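Local coordinates for citrate lyase, subunit 1 (PDB 6HXI), which probably catalyses the ATP-dependent conversion of citrate and coenzyme A into acetyl-CoA and oxaloacetate, and is captured here with coenzyme A bound, at residues W50-F64 with G101-P113. Numbering follows the deposited sequence.
Sequences WLKTTRLVVKPDQLF and GRLSYFLIEPFTP
V57 with E109 and K59 with L107 form the antiparallel hydrogen-bonded pairs that zip strand 56-60 to strand 106-110, L107 N donating to K59 O at 2.8 Å. The ladder continues past both prolines, which have no N-H to give: F111 N binds R55 O at one end (2.7 Å) and D61 N binds Y105 O at the other. Beyond D61 a side chain takes over. The Q62 amide is carried on an extended chain (chi2 171°), and its OE1 accepts a hydrogen bond from S104 N (2.8 Å), the donor standing above the carbonyl plane, while weak bonds from Y105 N to OE1 and from NE2 to R102 O add to the grip.

On the face shared with V57 and L107, K59 NZ and E109 OE2 make a weak salt bridge at 3.3 Å. Both charges have stronger partners outside the two strands: K59 NZ also bridges E8 and D214, and E109 OE1 bridges K12. V57 CG2 meets the F111 ring at its edge, 3.7 Å from CD1.

The other face is apolar. V58 CG2 lies beside I108 CG1, both side chains pointing the same way, and P60 CB packs on F106 CE2 (3.9 Å). I108 CG2, anti to its own backbone nitrogen, touches both L51 CD2 and L56 CD1, and helix 79-89 adjoins this side through Y85 and A82. W50 brings its ring edge to I108 O.

These are the two central strands of the four-stranded antiparallel sheet, flanked by helices, in the smaller lobe of the ATP-grasp fold.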
loop_
_atom_site.group_PDB
_atom_site.type_symbol
_atom_site.label_atom_id
_atom_site.label_comp_id
_atom_site.label_asym_id
_atom_site.label_seq_id
_atom_site.Cartn_x
_atom_site.Cartn_y
_atom_site.Cartn_z
ATOM N N TRP C 50 47.417 -14.869 -58.142
ATOM C CA TRP C 50 48.810 -14.442 -58.355
ATOM C C TRP C 50 49.851 -15.583 -58.270
ATOM O O TRP C 50 50.911 -15.473 -58.885
ATOM C CB TRP C 50 49.186 -13.291 -57.399
ATOM C CG TRP C 50 49.124 -13.653 -55.945
ATOM C CD1 TRP C 50 48.074 -13.451 -55.097
ATOM C CD2 TRP C 50 50.156 -14.284 -55.166
ATOM N NE1 TRP C 50 48.389 -13.905 -53.835
ATOM C CE2 TRP C 50 49.654 -14.436 -53.852
ATOM C CE3 TRP C 50 51.459 -14.738 -55.451
ATOM C CZ2 TRP C 50 50.406 -15.028 -52.825
ATOM C CZ3 TRP C 50 52.199 -15.327 -54.437
ATOM C CH2 TRP C 50 51.681 -15.452 -53.137
ATOM N N LEU C 51 49.548 -16.656 -57.496
ATOM C CA LEU C 51 50.414 -17.825 -57.300
ATOM C C LEU C 51 50.864 -18.453 -58.620
ATOM O O LEU C 51 52.059 -18.687 -58.821
ATOM C CB LEU C 51 49.702 -18.899 -56.448
ATOM C CG LEU C 51 49.540 -18.641 -54.956
ATOM C CD1 LEU C 51 48.524 -19.596 -54.356
ATOM C CD2 LEU C 51 50.865 -18.787 -54.211
ATOM N N LYS C 52 49.903 -18.712 -59.517
ATOM C CA LYS C 52 50.117 -19.371 -60.801
ATOM C C LYS C 52 50.912 -18.536 -61.836
ATOM O O LYS C 52 51.540 -19.123 -62.721
ATOM C CB LYS C 52 48.771 -19.841 -61.389
ATOM C CG LYS C 52 48.043 -20.869 -60.508
ATOM C CD LYS C 52 46.714 -21.340 -61.105
ATOM C CE LYS C 52 46.852 -22.614 -61.915
ATOM N NZ LYS C 52 45.552 -23.059 -62.479
ATOM N N THR C 53 50.920 -17.190 -61.703
ATOM C CA THR C 53 51.560 -16.264 -62.651
ATOM C C THR C 53 52.788 -15.469 -62.113
ATOM O O THR C 53 53.273 -14.567 -62.805
ATOM C CB THR C 53 50.493 -15.295 -63.207
ATOM O OG1 THR C 53 49.519 -14.993 -62.196
ATOM C CG2 THR C 53 49.802 -15.838 -64.443
ATOM N N THR C 54 53.293 -15.800 -60.908
ATOM C CA THR C 54 54.436 -15.090 -60.302
ATOM C C THR C 54 55.570 -16.057 -59.925
ATOM O O THR C 54 55.305 -17.242 -59.690
ATOM C CB THR C 54 53.952 -14.269 -59.075
ATOM O OG1 THR C 54 52.747 -13.579 -59.408
ATOM C CG2 THR C 54 54.982 -13.258 -58.570
ATOM N N ARG C 55 56.834 -15.558 -59.887
ATOM C CA ARG C 55 57.976 -16.356 -59.430
ATOM C C ARG C 55 57.916 -16.333 -57.898
ATOM O O ARG C 55 57.714 -15.273 -57.305
ATOM C CB ARG C 55 59.321 -15.840 -59.972
ATOM C CG ARG C 55 59.556 -16.124 -61.463
ATOM C CD ARG C 55 59.361 -17.579 -61.898
ATOM N NE ARG C 55 60.373 -18.487 -61.351
ATOM C CZ ARG C 55 60.990 -19.435 -62.052
ATOM N NH1 ARG C 55 60.709 -19.608 -63.340
ATOM N NH2 ARG C 55 61.883 -20.225 -61.471
ATOM N N LEU C 56 58.032 -17.509 -57.278
ATOM C CA LEU C 56 57.841 -17.705 -55.848
ATOM C C LEU C 56 59.089 -17.998 -55.008
ATOM O O LEU C 56 60.188 -18.218 -55.527
ATOM C CB LEU C 56 56.816 -18.848 -55.636
ATOM C CG LEU C 56 55.520 -18.806 -56.448
ATOM C CD1 LEU C 56 54.769 -20.073 -56.290
ATOM C CD2 LEU C 56 54.625 -17.637 -56.044
ATOM N N VAL C 57 58.869 -17.947 -53.675
ATOM C CA VAL C 57 59.750 -18.297 -52.559
ATOM C C VAL C 57 58.865 -19.107 -51.586
ATOM O O VAL C 57 57.775 -18.659 -51.216
ATOM C CB VAL C 57 60.405 -17.070 -51.848
ATOM C CG1 VAL C 57 61.248 -17.497 -50.651
ATOM C CG2 VAL C 57 61.254 -16.258 -52.808
ATOM N N VAL C 58 59.319 -20.295 -51.205
ATOM C CA VAL C 58 58.588 -21.120 -50.251
ATOM C C VAL C 58 59.585 -21.604 -49.179
ATOM O O VAL C 58 60.660 -22.115 -49.502
ATOM C CB VAL C 58 57.680 -22.219 -50.892
ATOM C CG1 VAL C 58 58.430 -23.106 -51.878
ATOM C CG2 VAL C 58 56.934 -23.042 -49.846
ATOM N N LYS C 59 59.257 -21.321 -47.910
ATOM C CA LYS C 59 60.095 -21.609 -46.747
ATOM C C LYS C 59 59.257 -22.007 -45.513
ATOM O O LYS C 59 58.124 -21.528 -45.382
ATOM C CB LYS C 59 60.998 -20.393 -46.427
ATOM C CG LYS C 59 60.260 -19.057 -46.269
ATOM C CD LYS C 59 61.212 -17.877 -46.290
ATOM C CE LYS C 59 60.506 -16.606 -46.668
ATOM N NZ LYS C 59 61.333 -15.399 -46.384
ATOM N N PRO C 60 59.788 -22.852 -44.582
ATOM C CA PRO C 60 58.998 -23.206 -43.388
ATOM C C PRO C 60 58.808 -22.030 -42.416
ATOM O O PRO C 60 59.759 -21.296 -42.134
ATOM C CB PRO C 60 59.779 -24.369 -42.763
ATOM C CG PRO C 60 61.167 -24.195 -43.238
ATOM C CD PRO C 60 61.119 -23.504 -44.564
ATOM N N ASP C 61 57.563 -21.848 -41.934
ATOM C CA ASP C 61 57.166 -20.781 -41.021
ATOM C C ASP C 61 56.787 -21.363 -39.652
ATOM O O ASP C 61 55.631 -21.284 -39.233
ATOM C CB ASP C 61 56.019 -19.951 -41.639
ATOM C CG ASP C 61 55.871 -18.541 -41.088
ATOM O OD1 ASP C 61 56.643 -18.172 -40.165
ATOM O OD2 ASP C 61 54.988 -17.806 -41.577
ATOM N N GLN C 62 57.769 -21.948 -38.955
ATOM C CA GLN C 62 57.547 -22.572 -37.650
ATOM C C GLN C 62 58.451 -21.986 -36.553
ATOM O O GLN C 62 58.778 -22.661 -35.567
ATOM C CB GLN C 62 57.657 -24.101 -37.759
ATOM C CG GLN C 62 56.368 -24.757 -38.233
ATOM C CD GLN C 62 56.550 -26.220 -38.535
ATOM O OE1 GLN C 62 57.107 -26.597 -39.566
ATOM N NE2 GLN C 62 56.062 -27.078 -37.651
ATOM N N LEU C 63 58.790 -20.687 -36.709
ATOM C CA LEU C 63 59.597 -19.870 -35.786
ATOM C C LEU C 63 61.064 -20.351 -35.715
ATOM O O LEU C 63 61.511 -20.876 -34.690
ATOM C CB LEU C 63 58.941 -19.738 -34.376
ATOM C CG LEU C 63 57.420 -19.451 -34.330
ATOM C CD1 LEU C 63 56.853 -19.689 -32.956
ATOM C CD2 LEU C 63 57.109 -18.041 -34.741
ATOM N N PHE C 64 61.805 -20.144 -36.828
ATOM C CA PHE C 64 63.208 -20.542 -36.996
ATOM C C PHE C 64 64.200 -19.359 -37.066
ATOM O O PHE C 64 63.930 -18.293 -36.507
ATOM C CB PHE C 64 63.358 -21.446 -38.240
ATOM C CG PHE C 64 62.714 -22.811 -38.173
ATOM C CD1 PHE C 64 62.881 -23.623 -37.058
ATOM C CD2 PHE C 64 62.021 -23.324 -39.265
ATOM C CE1 PHE C 64 62.309 -24.892 -37.009
ATOM C CE2 PHE C 64 61.455 -24.599 -39.216
ATOM C CZ PHE C 64 61.590 -25.368 -38.084
ATOM N N GLY C 101 61.348 -32.337 -34.559
ATOM C CA GLY C 101 59.936 -32.184 -34.893
ATOM C C GLY C 101 59.662 -32.286 -36.377
ATOM O O GLY C 101 60.599 -32.285 -37.183
ATOM N N ARG C 102 58.371 -32.380 -36.749
ATOM C CA ARG C 102 57.961 -32.469 -38.154
ATOM C C ARG C 102 57.686 -31.086 -38.733
ATOM O O ARG C 102 57.232 -30.201 -38.006
ATOM C CB ARG C 102 56.724 -33.374 -38.336
ATOM C CG ARG C 102 56.967 -34.869 -38.083
ATOM C CD ARG C 102 55.737 -35.698 -38.411
ATOM N NE ARG C 102 55.735 -36.979 -37.701
ATOM C CZ ARG C 102 55.045 -37.224 -36.588
ATOM N NH1 ARG C 102 54.274 -36.284 -36.056
ATOM N NH2 ARG C 102 55.111 -38.414 -36.008
ATOM N N LEU C 103 57.965 -30.895 -40.038
ATOM C CA LEU C 103 57.684 -29.628 -40.723
ATOM C C LEU C 103 56.186 -29.606 -41.076
ATOM O O LEU C 103 55.700 -30.569 -41.661
ATOM C CB LEU C 103 58.548 -29.472 -41.988
ATOM C CG LEU C 103 60.046 -29.220 -41.794
ATOM C CD1 LEU C 103 60.789 -29.343 -43.113
ATOM C CD2 LEU C 103 60.321 -27.849 -41.170
ATOM N N SER C 104 55.435 -28.557 -40.678
ATOM C CA SER C 104 53.984 -28.522 -40.938
ATOM C C SER C 104 53.448 -27.211 -41.529
ATOM O O SER C 104 52.377 -27.226 -42.139
ATOM C CB SER C 104 53.205 -28.880 -39.676
ATOM O OG SER C 104 53.480 -30.205 -39.255
ATOM N N TYR C 105 54.164 -26.084 -41.332
ATOM C CA TYR C 105 53.730 -24.776 -41.837
ATOM C C TYR C 105 54.761 -24.140 -42.750
ATOM O O TYR C 105 55.940 -24.081 -42.401
ATOM C CB TYR C 105 53.303 -23.843 -40.694
ATOM C CG TYR C 105 52.083 -24.355 -39.954
ATOM C CD1 TYR C 105 50.799 -24.042 -40.388
ATOM C CD2 TYR C 105 52.213 -25.161 -38.824
ATOM C CE1 TYR C 105 49.671 -24.535 -39.729
ATOM C CE2 TYR C 105 51.095 -25.664 -38.160
ATOM C CZ TYR C 105 49.825 -25.342 -38.611
ATOM O OH TYR C 105 48.719 -25.812 -37.938
ATOM N N PHE C 106 54.311 -23.702 -43.939
ATOM C CA PHE C 106 55.164 -23.113 -44.980
ATOM C C PHE C 106 54.583 -21.832 -45.552
ATOM O O PHE C 106 53.386 -21.767 -45.856
ATOM C CB PHE C 106 55.405 -24.116 -46.134
ATOM C CG PHE C 106 56.063 -25.411 -45.722
ATOM C CD1 PHE C 106 55.301 -26.491 -45.288
ATOM C CD2 PHE C 106 57.443 -25.551 -45.766
ATOM C CE1 PHE C 106 55.911 -27.678 -44.874
ATOM C CE2 PHE C 106 58.055 -26.737 -45.357
ATOM C CZ PHE C 106 57.283 -27.794 -44.919
ATOM N N LEU C 107 55.439 -20.825 -45.735
ATOM C CA LEU C 107 55.007 -19.558 -46.306
ATOM C C LEU C 107 55.360 -19.482 -47.797
ATOM O O LEU C 107 56.491 -19.794 -48.185
ATOM C CB LEU C 107 55.613 -18.370 -45.522
ATOM C CG LEU C 107 55.460 -16.954 -46.125
ATOM C CD1 LEU C 107 54.019 -16.431 -46.025
ATOM C CD2 LEU C 107 56.430 -15.989 -45.496
ATOM N N ILE C 108 54.378 -19.070 -48.621
ATOM C CA ILE C 108 54.567 -18.837 -50.058
ATOM C C ILE C 108 54.392 -17.341 -50.339
ATOM O O ILE C 108 53.401 -16.724 -49.933
ATOM C CB ILE C 108 53.760 -19.747 -51.035
ATOM C CG1 ILE C 108 53.712 -21.210 -50.542
ATOM C CG2 ILE C 108 54.360 -19.667 -52.465
ATOM C CD1 ILE C 108 52.631 -22.047 -51.171
ATOM N N GLU C 109 55.390 -16.764 -50.997
ATOM C CA GLU C 109 55.387 -15.350 -51.349
ATOM C C GLU C 109 56.134 -15.072 -52.679
ATOM O O GLU C 109 56.952 -15.903 -53.086
ATOM C CB GLU C 109 55.965 -14.517 -50.193
ATOM C CG GLU C 109 57.449 -14.718 -49.928
ATOM C CD GLU C 109 58.034 -13.825 -48.851
ATOM O OE1 GLU C 109 57.342 -12.879 -48.410
ATOM O OE2 GLU C 109 59.200 -14.062 -48.461
ATOM N N PRO C 110 55.901 -13.910 -53.345
ATOM C CA PRO C 110 56.643 -13.622 -54.587
ATOM C C PRO C 110 58.145 -13.413 -54.371
ATOM O O PRO C 110 58.556 -12.891 -53.333
ATOM C CB PRO C 110 55.980 -12.344 -55.114
ATOM C CG PRO C 110 55.370 -11.703 -53.930
ATOM C CD PRO C 110 54.962 -12.813 -53.012
ATOM N N PHE C 111 58.960 -13.832 -55.349
ATOM C CA PHE C 111 60.412 -13.683 -55.323
ATOM C C PHE C 111 60.758 -12.271 -55.758
ATOM O O PHE C 111 60.446 -11.884 -56.893
ATOM C CB PHE C 111 61.091 -14.723 -56.240
ATOM C CG PHE C 111 62.590 -14.564 -56.405
ATOM C CD1 PHE C 111 63.470 -15.110 -55.481
ATOM C CD2 PHE C 111 63.118 -13.889 -57.501
ATOM C CE1 PHE C 111 64.853 -14.962 -55.636
ATOM C CE2 PHE C 111 64.501 -13.733 -57.648
ATOM C CZ PHE C 111 65.359 -14.271 -56.717
ATOM N N THR C 112 61.399 -11.501 -54.865
ATOM C CA THR C 112 61.807 -10.143 -55.199
ATOM C C THR C 112 63.300 -10.131 -55.582
ATOM O O THR C 112 64.159 -10.347 -54.720
ATOM C CB THR C 112 61.388 -9.145 -54.109
ATOM O OG1 THR C 112 59.962 -9.086 -54.118
ATOM C CG2 THR C 112 61.932 -7.731 -54.342
ATOM N N PRO C 113 63.611 -9.900 -56.883
ATOM C CA PRO C 113 65.021 -9.819 -57.300
ATOM C C PRO C 113 65.581 -8.506 -56.757
ATOM O O PRO C 113 65.028 -7.431 -57.022
ATOM C CB PRO C 113 64.947 -9.841 -58.835
ATOM C CG PRO C 113 63.504 -10.141 -59.172
ATOM C CD PRO C 113 62.712 -9.632 -58.020
#